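Local coordinates for protein alpha-galactosidase (Lactobacillus brevis, PDB 3MI6) that probably hydrolyses terminal, non-reducing alpha-D-galactose residues in alpha-D-galactosides, including galactose oligosaccharides and galactomannans, at residues Leu117-Thr123 against Gln292-Ile297; Tyr316-Asn322 against Leu536-Tyr541; Thr133-Ser137 against Leu147-Tyr151; Asn257-Ala261 against Leu273-Pro278. All blocks are in the same frame, centred on the assembly; numbering follows the deposited sequence.

Contact 1 (Leu117-Thr123 against Gln292-Ile297); sequences LANLPST and QTPEAI
Gln292 meets Leu117 with its CG against CD1 (Leu117 CD1 to Gln292 CG 3.9 Å), while its amide end lies against the other methyl, Gln292 OE1 being 3.7 Å from Leu117 CD2. A bend at the second torsion (chi2 63°) folds the Gln292 amide back along its own chain, where NE2 donates to a lone pair of Thr293 O at 2.9 Å in a nearly straight bond. Next, Leu120 brings CD1 to within 3.9 Å of Pro294 CA; a branched apolar residue suits this buried place, where it also touches Leu506 and Tyr509 of helix 500-518. At Glu295 the contact turns polar. One water accepts from Glu295 N and donates to Pro121 O, joining the two backbones. The extended side chain carries OE1 to the loop, where it accepts from Thr123 N (2.9 Å) and Thr123 OG1 (2.7 Å), both on the syn side, the hydroxyl clearly tilted out of the carboxylate plane (34°); OE2 makes a salt bridge to Lys114. With an alanine here, Thr123 would probably lose the acceptor of its amide and Lys114 its partner charge. Ile297 CD1 ends 4.2 Å from Thr123 CG2. A loop between two strands is thus laid against strand 290-301 of the same antiparallel sheet, part of the beta-sandwich N-terminal domain of family 36.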
loop_
_atom_site.group_PDB
_atom_site.type_symbol
_atom_site.label_atom_id
_atom_site.label_comp_id
_atom_site.label_asym_id
_atom_site.label_seq_id
_atom_site.Cartn_x
_atom_site.Cartn_y
_atom_site.Cartn_z
ATOM N N LEU D 117 -15.445 5.148 -42.618
ATOM C CA LEU D 117 -14.330 4.634 -43.384
ATOM C C LEU D 117 -14.884 3.652 -44.414
ATOM O O LEU D 117 -15.962 3.085 -44.233
ATOM C CB LEU D 117 -13.318 3.958 -42.473
ATOM C CG LEU D 117 -12.546 4.918 -41.578
ATOM C CD1 LEU D 117 -11.612 4.171 -40.603
ATOM C CD2 LEU D 117 -11.784 5.918 -42.426
ATOM N N ALA D 118 -14.158 3.460 -45.500
ATOM C CA ALA D 118 -14.697 2.703 -46.601
ATOM C C ALA D 118 -15.016 1.281 -46.172
ATOM O O ALA D 118 -16.153 0.830 -46.323
ATOM C CB ALA D 118 -13.743 2.717 -47.791
ATOM N N ASN D 119 -14.027 0.572 -45.634
ATOM C CA ASN D 119 -14.216 -0.853 -45.369
ATOM C C ASN D 119 -14.156 -1.294 -43.909
ATOM O O ASN D 119 -14.272 -2.486 -43.631
ATOM C CB ASN D 119 -13.224 -1.675 -46.175
ATOM C CG ASN D 119 -13.328 -1.409 -47.644
ATOM O OD1 ASN D 119 -12.353 -0.993 -48.282
ATOM N ND2 ASN D 119 -14.525 -1.628 -48.200
ATOM N N LEU D 120 -13.973 -0.342 -42.995
ATOM C CA LEU D 120 -13.856 -0.641 -41.578
ATOM C C LEU D 120 -15.001 -0.020 -40.792
ATOM O O LEU D 120 -15.480 1.055 -41.140
ATOM C CB LEU D 120 -12.544 -0.075 -41.035
ATOM C CG LEU D 120 -11.247 -0.822 -41.299
ATOM C CD1 LEU D 120 -10.051 0.068 -40.993
ATOM C CD2 LEU D 120 -11.223 -2.091 -40.473
ATOM N N PRO D 121 -15.428 -0.687 -39.715
ATOM C CA PRO D 121 -16.351 -0.067 -38.756
ATOM C C PRO D 121 -15.706 1.212 -38.261
ATOM O O PRO D 121 -14.487 1.237 -38.097
ATOM C CB PRO D 121 -16.413 -1.079 -37.615
ATOM C CG PRO D 121 -15.187 -1.955 -37.795
ATOM C CD PRO D 121 -14.906 -1.980 -39.253
ATOM N N SER D 122 -16.483 2.261 -38.041
ATOM C CA SER D 122 -15.887 3.559 -37.767
ATOM C C SER D 122 -16.900 4.584 -37.303
ATOM O O SER D 122 -18.090 4.298 -37.177
ATOM C CB SER D 122 -15.174 4.082 -39.017
ATOM O OG SER D 122 -16.067 4.132 -40.121
ATOM N N THR D 123 -16.416 5.794 -37.065
ATOM C CA THR D 123 -17.246 6.815 -36.447
ATOM C C THR D 123 -17.782 7.820 -37.439
ATOM O O THR D 123 -17.147 8.132 -38.427
ATOM C CB THR D 123 -16.480 7.548 -35.360
ATOM O OG1 THR D 123 -15.163 7.848 -35.842
ATOM C CG2 THR D 123 -16.384 6.662 -34.139
ATOM N N GLN D 292 -5.297 1.985 -44.411
ATOM C CA GLN D 292 -6.049 2.699 -43.356
ATOM C C GLN D 292 -5.986 1.953 -41.997
ATOM O O GLN D 292 -6.341 0.769 -41.929
ATOM C CB GLN D 292 -7.515 2.862 -43.804
ATOM C CG GLN D 292 -8.465 3.495 -42.795
ATOM C CD GLN D 292 -8.081 4.929 -42.444
ATOM O OE1 GLN D 292 -8.144 5.834 -43.283
ATOM N NE2 GLN D 292 -7.688 5.141 -41.191
ATOM N N THR D 293 -5.540 2.615 -40.926
ATOM C CA THR D 293 -5.626 1.975 -39.601
ATOM C C THR D 293 -7.054 2.013 -39.063
ATOM O O THR D 293 -7.846 2.874 -39.457
ATOM C CB THR D 293 -4.718 2.608 -38.537
ATOM O OG1 THR D 293 -5.287 3.843 -38.101
ATOM C CG2 THR D 293 -3.323 2.841 -39.061
ATOM N N PRO D 294 -7.396 1.070 -38.161
ATOM C CA PRO D 294 -8.695 1.138 -37.481
ATOM C C PRO D 294 -8.655 2.371 -36.607
ATOM O O PRO D 294 -7.554 2.842 -36.304
ATOM C CB PRO D 294 -8.706 -0.113 -36.605
ATOM C CG PRO D 294 -7.616 -0.973 -37.100
ATOM C CD PRO D 294 -6.590 -0.074 -37.699
ATOM N N GLU D 295 -9.809 2.889 -36.200
ATOM C CA GLU D 295 -9.840 4.111 -35.402
ATOM C C GLU D 295 -9.558 3.904 -33.909
ATOM O O GLU D 295 -10.007 2.918 -33.300
ATOM C CB GLU D 295 -11.172 4.829 -35.600
ATOM C CG GLU D 295 -11.236 5.569 -36.913
ATOM C CD GLU D 295 -12.556 6.254 -37.136
ATOM O OE1 GLU D 295 -13.568 5.840 -36.528
ATOM O OE2 GLU D 295 -12.580 7.215 -37.931
ATOM N N ALA D 296 -8.816 4.842 -33.326
ATOM C CA ALA D 296 -8.622 4.888 -31.878
ATOM C C ALA D 296 -9.573 5.911 -31.277
ATOM O O ALA D 296 -9.656 7.022 -31.773
ATOM C CB ALA D 296 -7.179 5.251 -31.556
ATOM N N ILE D 297 -10.299 5.535 -30.225
ATOM C CA ILE D 297 -11.092 6.495 -29.424
ATOM C C ILE D 297 -10.293 7.018 -28.227
ATOM O O ILE D 297 -9.795 6.235 -27.434
ATOM C CB ILE D 297 -12.394 5.875 -28.846
ATOM C CG1 ILE D 297 -13.169 5.068 -29.895
ATOM C CG2 ILE D 297 -13.265 6.952 -28.250
ATOM C CD1 ILE D 297 -13.563 5.853 -31.119
HETATM O O HOH W 1 -11.985 1.588 -37.106
#

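Contact 2 (Tyr316-Asn322 against Leu536-Tyr541); sequences YQQHLVN and LGMMYY
With CG beside the backbone N in both Leu536 (chi1 -59°) and Tyr316, the leucine reaches across the tyrosine ring and sets CD2 over its middle. The contact joins the end of helix 305-319, which leads into the (beta/alpha)8 barrel, to the short helix 536-539 that follows barrel strand 523-526. It is a CH-pi contact: CD2 of Leu536 sits 3.4 Å from the centroid of the Tyr316 ring, 13° off its normal. An aromatic face accepts a methyl group well in a buried place, and Ile297 touches both residues. Putting a serine in place of Tyr316 would probably strip the aromatic face from Leu536 CD2 and open a gap beside it. Leu320 CD2 adds to the apolar cluster at 3.7 Å from Leu536 CD2, the two side chains crossing at about a right angle. Beyond it the backbones themselves meet, with a CA-H...O contact of 3.4 Å from Tyr540 CA to Leu320 O. Val321 and Met539, a selenomethionine, lie side by side. The amide of Asn322 gives each end a role: OD1 accepts from Arg324 N, whereas ND2 donates to Tyr541 O at 3.1 Å, the donor tilted 27° from the carbonyl plane.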
loop_
_atom_site.group_PDB
_atom_site.type_symbol
_atom_site.label_atom_id
_atom_site.label_comp_id
_atom_site.label_asym_id
_atom_site.label_seq_id
_atom_site.Cartn_x
_atom_site.Cartn_y
_atom_site.Cartn_z
ATOM N N TYR D 316 -20.641 6.652 -28.219
ATOM C CA TYR D 316 -20.838 5.407 -28.973
ATOM C C TYR D 316 -22.269 5.292 -29.493
ATOM O O TYR D 316 -22.494 4.805 -30.593
ATOM C CB TYR D 316 -20.479 4.153 -28.161
ATOM C CG TYR D 316 -19.055 4.073 -27.651
ATOM C CD1 TYR D 316 -17.978 4.413 -28.464
ATOM C CD2 TYR D 316 -18.784 3.606 -26.360
ATOM C CE1 TYR D 316 -16.668 4.327 -27.992
ATOM C CE2 TYR D 316 -17.491 3.520 -25.881
ATOM C CZ TYR D 316 -16.432 3.882 -26.696
ATOM O OH TYR D 316 -15.136 3.802 -26.214
ATOM N N GLN D 317 -23.226 5.748 -28.694
ATOM C CA GLN D 317 -24.634 5.579 -29.013
ATOM C C GLN D 317 -25.060 6.501 -30.144
ATOM O O GLN D 317 -25.984 6.193 -30.888
ATOM C CB GLN D 317 -25.502 5.847 -27.776
ATOM C CG GLN D 317 -27.001 5.669 -28.018
ATOM C CD GLN D 317 -27.859 6.135 -26.841
ATOM O OE1 GLN D 317 -28.026 7.341 -26.605
ATOM N NE2 GLN D 317 -28.416 5.176 -26.102
ATOM N N GLN D 318 -24.397 7.642 -30.268
ATOM C CA GLN D 318 -24.768 8.604 -31.286
ATOM C C GLN D 318 -23.907 8.472 -32.544
ATOM O O GLN D 318 -24.363 8.783 -33.644
ATOM C CB GLN D 318 -24.683 10.030 -30.733
ATOM C CG GLN D 318 -25.125 11.100 -31.722
ATOM C CD GLN D 318 -25.192 12.491 -31.114
ATOM O OE1 GLN D 318 -25.418 13.483 -31.821
ATOM N NE2 GLN D 318 -24.991 12.573 -29.795
ATOM N N HIS D 319 -22.679 7.984 -32.385
ATOM C CA HIS D 319 -21.680 8.088 -33.443
ATOM C C HIS D 319 -20.900 6.805 -33.775
ATOM O O HIS D 319 -19.832 6.874 -34.388
ATOM C CB HIS D 319 -20.678 9.174 -33.083
ATOM C CG HIS D 319 -21.276 10.533 -32.941
ATOM N ND1 HIS D 319 -21.842 11.210 -33.997
ATOM C CD2 HIS D 319 -21.361 11.360 -31.872
ATOM C CE1 HIS D 319 -22.263 12.390 -33.582
ATOM N NE2 HIS D 319 -21.988 12.504 -32.295
ATOM N N LEU D 320 -21.415 5.644 -33.374
ATOM C CA LEU D 320 -20.726 4.393 -33.666
ATOM C C LEU D 320 -21.694 3.240 -33.864
ATOM O O LEU D 320 -21.585 2.489 -34.822
ATOM C CB LEU D 320 -19.702 4.050 -32.574
ATOM C CG LEU D 320 -18.990 2.696 -32.734
ATOM C CD1 LEU D 320 -18.037 2.730 -33.910
ATOM C CD2 LEU D 320 -18.233 2.271 -31.480
ATOM N N VAL D 321 -22.650 3.095 -32.965
ATOM C CA VAL D 321 -23.521 1.933 -33.022
ATOM C C VAL D 321 -24.365 2.035 -34.308
ATOM O O VAL D 321 -24.698 3.124 -34.780
ATOM C CB VAL D 321 -24.185 1.662 -31.634
ATOM C CG1 VAL D 321 -25.207 0.541 -31.709
ATOM C CG2 VAL D 321 -23.129 1.320 -30.619
ATOM N N ASN D 322 -24.663 0.878 -34.883
ATOM C CA ASN D 322 -25.709 0.685 -35.871
ATOM C C ASN D 322 -26.854 1.580 -35.405
ATOM O O ASN D 322 -27.446 1.333 -34.357
ATOM C CB ASN D 322 -26.020 -0.817 -35.952
ATOM C CG ASN D 322 -27.083 -1.164 -36.999
ATOM O OD1 ASN D 322 -27.994 -0.396 -37.249
ATOM N ND2 ASN D 322 -26.977 -2.355 -37.580
ATOM N N LEU D 536 -15.641 -2.501 -29.774
ATOM C CA LEU D 536 -16.307 -1.459 -30.545
ATOM C C LEU D 536 -16.442 -1.873 -32.012
ATOM O O LEU D 536 -17.379 -1.472 -32.700
ATOM C CB LEU D 536 -15.589 -0.108 -30.390
ATOM C CG LEU D 536 -15.460 0.470 -28.957
ATOM C CD1 LEU D 536 -14.490 1.620 -28.921
ATOM C CD2 LEU D 536 -16.778 0.898 -28.346
ATOM N N GLY D 537 -15.522 -2.708 -32.477
ATOM C CA GLY D 537 -15.529 -3.111 -33.864
ATOM C C GLY D 537 -16.825 -3.801 -34.219
ATOM O O GLY D 537 -17.353 -3.622 -35.312
HETATM N N MSE D 538 -17.340 -4.598 -33.295
HETATM C CA MSE D 538 -18.541 -5.370 -33.561
HETATM C C MSE D 538 -19.822 -4.596 -33.269
HETATM O O MSE D 538 -20.852 -4.879 -33.876
HETATM C CB MSE D 538 -18.516 -6.653 -32.749
HETATM C CG MSE D 538 -17.269 -7.461 -32.960
HETATM SE SE MSE D 538 -17.381 -8.554 -34.588
HETATM C CE MSE D 538 -18.910 -9.667 -34.103
HETATM N N MSE D 539 -19.753 -3.632 -32.346
HETATM C CA MSE D 539 -20.911 -2.832 -31.977
HETATM C C MSE D 539 -21.383 -1.931 -33.125
HETATM O O MSE D 539 -22.551 -1.529 -33.174
HETATM C CB MSE D 539 -20.619 -1.961 -30.746
HETATM C CG MSE D 539 -20.154 -2.714 -29.495
HETATM SE SE MSE D 539 -21.329 -4.172 -28.892
HETATM C CE MSE D 539 -20.029 -5.074 -27.764
ATOM N N TYR D 540 -20.471 -1.593 -34.031
ATOM C CA TYR D 540 -20.832 -0.816 -35.199
ATOM C C TYR D 540 -21.918 -1.540 -35.986
ATOM O O TYR D 540 -22.872 -0.926 -36.448
ATOM C CB TYR D 540 -19.604 -0.603 -36.062
ATOM C CG TYR D 540 -19.858 0.126 -37.356
ATOM C CD1 TYR D 540 -20.184 -0.577 -38.507
ATOM C CD2 TYR D 540 -19.738 1.509 -37.440
ATOM C CE1 TYR D 540 -20.401 0.072 -39.688
ATOM C CE2 TYR D 540 -19.949 2.169 -38.624
ATOM C CZ TYR D 540 -20.283 1.445 -39.752
ATOM O OH TYR D 540 -20.505 2.075 -40.962
ATOM N N TYR D 541 -21.777 -2.856 -36.103
ATOM C CA TYR D 541 -22.670 -3.686 -36.899
ATOM C C TYR D 541 -23.725 -4.331 -36.025
ATOM O O TYR D 541 -24.903 -4.328 -36.368
ATOM C CB TYR D 541 -21.873 -4.796 -37.586
ATOM C CG TYR D 541 -20.891 -4.299 -38.609
ATOM C CD1 TYR D 541 -21.325 -3.923 -39.872
ATOM C CD2 TYR D 541 -19.530 -4.212 -38.326
ATOM C CE1 TYR D 541 -20.445 -3.462 -40.826
ATOM C CE2 TYR D 541 -18.632 -3.751 -39.287
ATOM C CZ TYR D 541 -19.110 -3.380 -40.535
ATOM O OH TYR D 541 -18.274 -2.923 -41.516
#

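Contact 3 (Thr133-Ser137 against Leu147-Tyr151); sequences TLVVS and LDLNY
Val135 lies alongside Asn150 with both side chains pointing the same way, its CG1 3.5 Å from Asn150 OD1. The two residues form a non-hydrogen-bonded pair in an antiparallel beta hairpin, strands 132-140 and 146-154 of the large sheet of the N-terminal domain. Branching at CB suits valine to the extended backbone of a strand, while Asn150 sends its ND2 outside the hairpin to Ser163 OG on the next strand, 159-167.

The hydrogen-bonded pairs alternate with such pairs along the ladder. In the Val136-Leu149 pair both bonds are fairly straight: Val136 N donates to Leu149 O at 2.8 Å, and Leu149 N returns a bond to Val136 O at 3.1 Å. The Leu134-Tyr151 pair is less even, for Leu134 N reaches Tyr151 O in an almost linear bond of 2.8 Å, whereas the return bond from Tyr151 N to Leu134 O is bent to 132° at the hydrogen.

The side chains of these two pairs share the buried face of the sheet. Leu134 CB lies 4.1 Å from Tyr151 CB, and both residues also touch Leu14 of strand 11-15, which belongs to another sheet. An aromatic ring with a hydroxyl suits this layer: Tyr151 stacks on Phe23, while its OH is hydrogen-bonded to Glu76 OE2.

On the face of Val135 and Asn150, the ladder adds a polar pair. Asp148 holds CG beside its backbone N (chi1 -70°), which brings OD1 to the serine opposite. Ser137, small enough to sit beside a carboxylate, donates its OG proton to Asp148 OD1 at 2.7 Å, coming from above the carboxylate plane.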
loop_
_atom_site.group_PDB
_atom_site.type_symbol
_atom_site.label_atom_id
_atom_site.label_comp_id
_atom_site.label_asym_id
_atom_site.label_seq_id
_atom_site.Cartn_x
_atom_site.Cartn_y
_atom_site.Cartn_z
ATOM N N THR D 133 -13.295 17.052 -38.798
ATOM C CA THR D 133 -12.179 16.157 -39.065
ATOM C C THR D 133 -11.007 16.973 -39.578
ATOM O O THR D 133 -11.149 17.734 -40.524
ATOM C CB THR D 133 -12.530 15.047 -40.089
ATOM O OG1 THR D 133 -13.777 14.441 -39.755
ATOM C CG2 THR D 133 -11.463 13.973 -40.108
ATOM N N LEU D 134 -9.863 16.813 -38.923
ATOM C CA LEU D 134 -8.613 17.462 -39.293
ATOM C C LEU D 134 -7.721 16.393 -39.897
ATOM O O LEU D 134 -7.520 15.347 -39.283
ATOM C CB LEU D 134 -7.940 18.038 -38.046
ATOM C CG LEU D 134 -6.550 18.660 -38.224
ATOM C CD1 LEU D 134 -6.629 19.973 -38.979
ATOM C CD2 LEU D 134 -5.849 18.874 -36.904
ATOM N N VAL D 135 -7.203 16.631 -41.100
ATOM C CA VAL D 135 -6.301 15.679 -41.740
ATOM C C VAL D 135 -4.933 16.301 -41.943
ATOM O O VAL D 135 -4.796 17.268 -42.672
ATOM C CB VAL D 135 -6.811 15.219 -43.107
ATOM C CG1 VAL D 135 -5.889 14.148 -43.673
ATOM C CG2 VAL D 135 -8.223 14.714 -43.008
ATOM N N VAL D 136 -3.914 15.738 -41.313
ATOM C CA VAL D 136 -2.596 16.348 -41.345
ATOM C C VAL D 136 -1.621 15.474 -42.115
ATOM O O VAL D 136 -1.134 14.472 -41.596
ATOM C CB VAL D 136 -2.061 16.604 -39.918
ATOM C CG1 VAL D 136 -0.658 17.164 -39.966
ATOM C CG2 VAL D 136 -2.971 17.551 -39.185
ATOM N N SER D 137 -1.319 15.875 -43.349
ATOM C CA SER D 137 -0.552 15.036 -44.266
ATOM C C SER D 137 0.951 15.314 -44.230
ATOM O O SER D 137 1.376 16.458 -44.137
ATOM C CB SER D 137 -1.103 15.185 -45.684
ATOM O OG SER D 137 -2.503 14.952 -45.708
ATOM N N LEU D 147 1.685 10.039 -45.550
ATOM C CA LEU D 147 0.963 9.647 -44.352
ATOM C C LEU D 147 -0.096 10.670 -43.983
ATOM O O LEU D 147 0.210 11.844 -43.773
ATOM C CB LEU D 147 1.939 9.520 -43.193
ATOM C CG LEU D 147 1.284 9.147 -41.872
ATOM C CD1 LEU D 147 0.521 7.838 -42.023
ATOM C CD2 LEU D 147 2.332 9.046 -40.783
ATOM N N ASP D 148 -1.343 10.236 -43.903
ATOM C CA ASP D 148 -2.383 11.102 -43.370
ATOM C C ASP D 148 -2.667 10.777 -41.898
ATOM O O ASP D 148 -2.982 9.634 -41.550
ATOM C CB ASP D 148 -3.654 11.000 -44.211
ATOM C CG ASP D 148 -3.484 11.624 -45.589
ATOM O OD1 ASP D 148 -2.439 12.292 -45.774
ATOM O OD2 ASP D 148 -4.377 11.455 -46.471
ATOM N N LEU D 149 -2.521 11.785 -41.037
ATOM C CA LEU D 149 -2.909 11.689 -39.630
ATOM C C LEU D 149 -4.288 12.325 -39.420
ATOM O O LEU D 149 -4.481 13.521 -39.622
ATOM C CB LEU D 149 -1.870 12.348 -38.717
ATOM C CG LEU D 149 -0.528 11.631 -38.606
ATOM C CD1 LEU D 149 0.305 12.150 -37.443
ATOM C CD2 LEU D 149 -0.760 10.157 -38.442
ATOM N N ASN D 150 -5.250 11.512 -39.015
ATOM C CA ASN D 150 -6.602 11.994 -38.842
ATOM C C ASN D 150 -6.944 12.243 -37.386
ATOM O O ASN D 150 -6.426 11.577 -36.474
ATOM C CB ASN D 150 -7.571 11.003 -39.462
ATOM C CG ASN D 150 -7.143 10.585 -40.847
ATOM O OD1 ASN D 150 -6.970 11.419 -41.726
ATOM N ND2 ASN D 150 -6.952 9.293 -41.045
ATOM N N TYR D 151 -7.812 13.225 -37.187
ATOM C CA TYR D 151 -8.196 13.689 -35.873
ATOM C C TYR D 151 -9.586 14.239 -36.048
ATOM O O TYR D 151 -9.748 15.303 -36.624
ATOM C CB TYR D 151 -7.319 14.858 -35.456
ATOM C CG TYR D 151 -5.854 14.567 -35.209
ATOM C CD1 TYR D 151 -4.922 14.640 -36.238
ATOM C CD2 TYR D 151 -5.388 14.275 -33.932
ATOM C CE1 TYR D 151 -3.567 14.400 -36.006
ATOM C CE2 TYR D 151 -4.047 14.027 -33.690
ATOM C CZ TYR D 151 -3.137 14.097 -34.723
ATOM O OH TYR D 151 -1.804 13.854 -34.470
#

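Contact 4 (Asn257-Ala261 against Leu273-Pro278); sequences NFLDA and LTGINP
This is a backbone ladder between the two strands of a beta hairpin in the N-terminal domain, strands 258-264 and 270-274, prolonged past the second strand to Asn277. At its regular end, Ala261 and Leu273 form a hydrogen-bonded pair, with Ala261 N to Leu273 O at 2.9 Å and Leu273 N to Ala261 O at 2.8 Å. Alanine is small enough to pack beside Met215 and Ser217 of the neighbouring strand, while the longer Leu273 reaches Leu180 and Gln183 of strand 174-186.

At the next hydrogen-bonded pair, beyond Asp260-Thr274, Leu259 N donates to Gly275 O at 2.9 Å, but the bond back from Gly275 N to Leu259 O is weak. Here the second strand turns a corner. Its backbone angles at Gly275 (166°/-153°) are ones that a residue lacking a side chain adopts easily. After the corner, Asn277 N still finds Asn257 O at 3.1 Å.

Leu259 packs on the ring of Pro278, just past the corner. Its CG stands opposite its own amide nitrogen (chi1 168°), and CD2 meets Pro278 CD at 3.6 Å. Asn257 packs its CB against that of Asn277, and its OD1 accepts from Met223 N. Successive antiparallel strands 258-264 and 270-274 thus form a beta hairpin, whose second strand turns a corner at Gly275 and leaves the sheet.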
loop_
_atom_site.group_PDB
_atom_site.type_symbol
_atom_site.label_atom_id
_atom_site.label_comp_id
_atom_site.label_asym_id
_atom_site.label_seq_id
_atom_site.Cartn_x
_atom_site.Cartn_y
_atom_site.Cartn_z
ATOM N N ASN D 257 -6.295 -8.609 -33.797
ATOM C CA ASN D 257 -5.133 -8.462 -32.937
ATOM C C ASN D 257 -4.895 -7.025 -32.529
ATOM O O ASN D 257 -4.775 -6.156 -33.378
ATOM C CB ASN D 257 -3.909 -8.995 -33.641
ATOM C CG ASN D 257 -3.953 -10.479 -33.792
ATOM O OD1 ASN D 257 -4.773 -11.140 -33.174
ATOM N ND2 ASN D 257 -3.061 -11.024 -34.607
ATOM N N PHE D 258 -4.831 -6.759 -31.230
ATOM C CA PHE D 258 -4.548 -5.395 -30.800
ATOM C C PHE D 258 -3.359 -5.278 -29.849
ATOM O O PHE D 258 -2.927 -6.264 -29.250
ATOM C CB PHE D 258 -5.785 -4.763 -30.172
ATOM C CG PHE D 258 -6.050 -5.220 -28.779
ATOM C CD1 PHE D 258 -6.818 -6.344 -28.539
ATOM C CD2 PHE D 258 -5.539 -4.530 -27.703
ATOM C CE1 PHE D 258 -7.081 -6.767 -27.252
ATOM C CE2 PHE D 258 -5.802 -4.951 -26.420
ATOM C CZ PHE D 258 -6.579 -6.077 -26.197
ATOM N N LEU D 259 -2.841 -4.058 -29.726
ATOM C CA LEU D 259 -1.854 -3.706 -28.695
ATOM C C LEU D 259 -2.240 -2.420 -27.935
ATOM O O LEU D 259 -2.596 -1.420 -28.525
ATOM C CB LEU D 259 -0.454 -3.565 -29.307
ATOM C CG LEU D 259 0.621 -2.927 -28.431
ATOM C CD1 LEU D 259 1.146 -3.933 -27.449
ATOM C CD2 LEU D 259 1.753 -2.402 -29.286
ATOM N N ASP D 260 -2.185 -2.486 -26.616
ATOM C CA ASP D 260 -2.351 -1.330 -25.744
ATOM C C ASP D 260 -1.080 -1.237 -24.950
ATOM O O ASP D 260 -0.824 -2.075 -24.096
ATOM C CB ASP D 260 -3.498 -1.547 -24.773
ATOM C CG ASP D 260 -4.836 -1.196 -25.362
ATOM O OD1 ASP D 260 -4.920 -0.860 -26.567
ATOM O OD2 ASP D 260 -5.823 -1.255 -24.606
ATOM N N ALA D 261 -0.271 -0.232 -25.231
ATOM C CA ALA D 261 1.067 -0.221 -24.680
ATOM C C ALA D 261 1.394 1.116 -24.075
ATOM O O ALA D 261 1.129 2.167 -24.658
ATOM C CB ALA D 261 2.091 -0.610 -25.731
ATOM N N LEU D 273 0.439 3.827 -26.772
ATOM C CA LEU D 273 0.295 3.378 -28.153
ATOM C C LEU D 273 -0.896 2.485 -28.233
ATOM O O LEU D 273 -1.021 1.612 -27.407
ATOM C CB LEU D 273 1.508 2.540 -28.556
ATOM C CG LEU D 273 2.808 3.257 -28.893
ATOM C CD1 LEU D 273 3.845 2.279 -29.386
ATOM C CD2 LEU D 273 2.507 4.290 -29.947
ATOM N N THR D 274 -1.770 2.680 -29.216
ATOM C CA THR D 274 -2.877 1.747 -29.435
ATOM C C THR D 274 -3.235 1.502 -30.907
ATOM O O THR D 274 -3.331 2.429 -31.697
ATOM C CB THR D 274 -4.147 2.133 -28.644
ATOM O OG1 THR D 274 -4.495 3.490 -28.912
ATOM C CG2 THR D 274 -3.923 1.967 -27.134
ATOM N N GLY D 275 -3.419 0.240 -31.269
ATOM C CA GLY D 275 -3.881 -0.117 -32.594
ATOM C C GLY D 275 -3.673 -1.599 -32.855
ATOM O O GLY D 275 -3.663 -2.423 -31.935
ATOM N N ILE D 276 -3.512 -1.941 -34.128
ATOM C CA ILE D 276 -3.231 -3.305 -34.529
ATOM C C ILE D 276 -1.905 -3.767 -33.931
ATOM O O ILE D 276 -0.897 -3.077 -34.008
ATOM C CB ILE D 276 -3.158 -3.407 -36.053
ATOM C CG1 ILE D 276 -4.469 -2.940 -36.668
ATOM C CG2 ILE D 276 -2.840 -4.825 -36.478
ATOM C CD1 ILE D 276 -4.487 -3.032 -38.169
ATOM N N ASN D 277 -1.919 -4.941 -33.328
ATOM C CA ASN D 277 -0.726 -5.516 -32.748
ATOM C C ASN D 277 0.417 -5.622 -33.758
ATOM O O ASN D 277 0.324 -6.387 -34.713
ATOM C CB ASN D 277 -1.079 -6.901 -32.212
ATOM C CG ASN D 277 0.029 -7.511 -31.398
ATOM O OD1 ASN D 277 -0.158 -8.578 -30.809
ATOM N ND2 ASN D 277 1.187 -6.839 -31.341
ATOM N N PRO D 278 1.502 -4.862 -33.555
ATOM C CA PRO D 278 2.663 -4.929 -34.447
ATOM C C PRO D 278 3.193 -6.346 -34.642
ATOM O O PRO D 278 3.797 -6.610 -35.673
ATOM C CB PRO D 278 3.701 -4.072 -33.724
ATOM C CG PRO D 278 2.909 -3.085 -33.043
ATOM C CD PRO D 278 1.654 -3.786 -32.571
#

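From the N terminus, the chain first passes 117-123, one side of contact 1, whose partner 292-297 comes 169 residues later. Two short hairpin loops close within that long excursion, contact 3 first and contact 4 after it, in series and with centres about 20 Å apart. Contact 1 then joins the loop after strand 103-112 to strand 290-301, in the sheet that also holds contact 3; Pro294 packs on Ile276 of contact 4. Helix 305-319 follows directly and opens contact 2, which closes 214 residues later beside the barrel. No loops cross. Contacts 1 and 2 touch, Pro121 packing on Tyr540, so the sandwich domain and the barrel meet there.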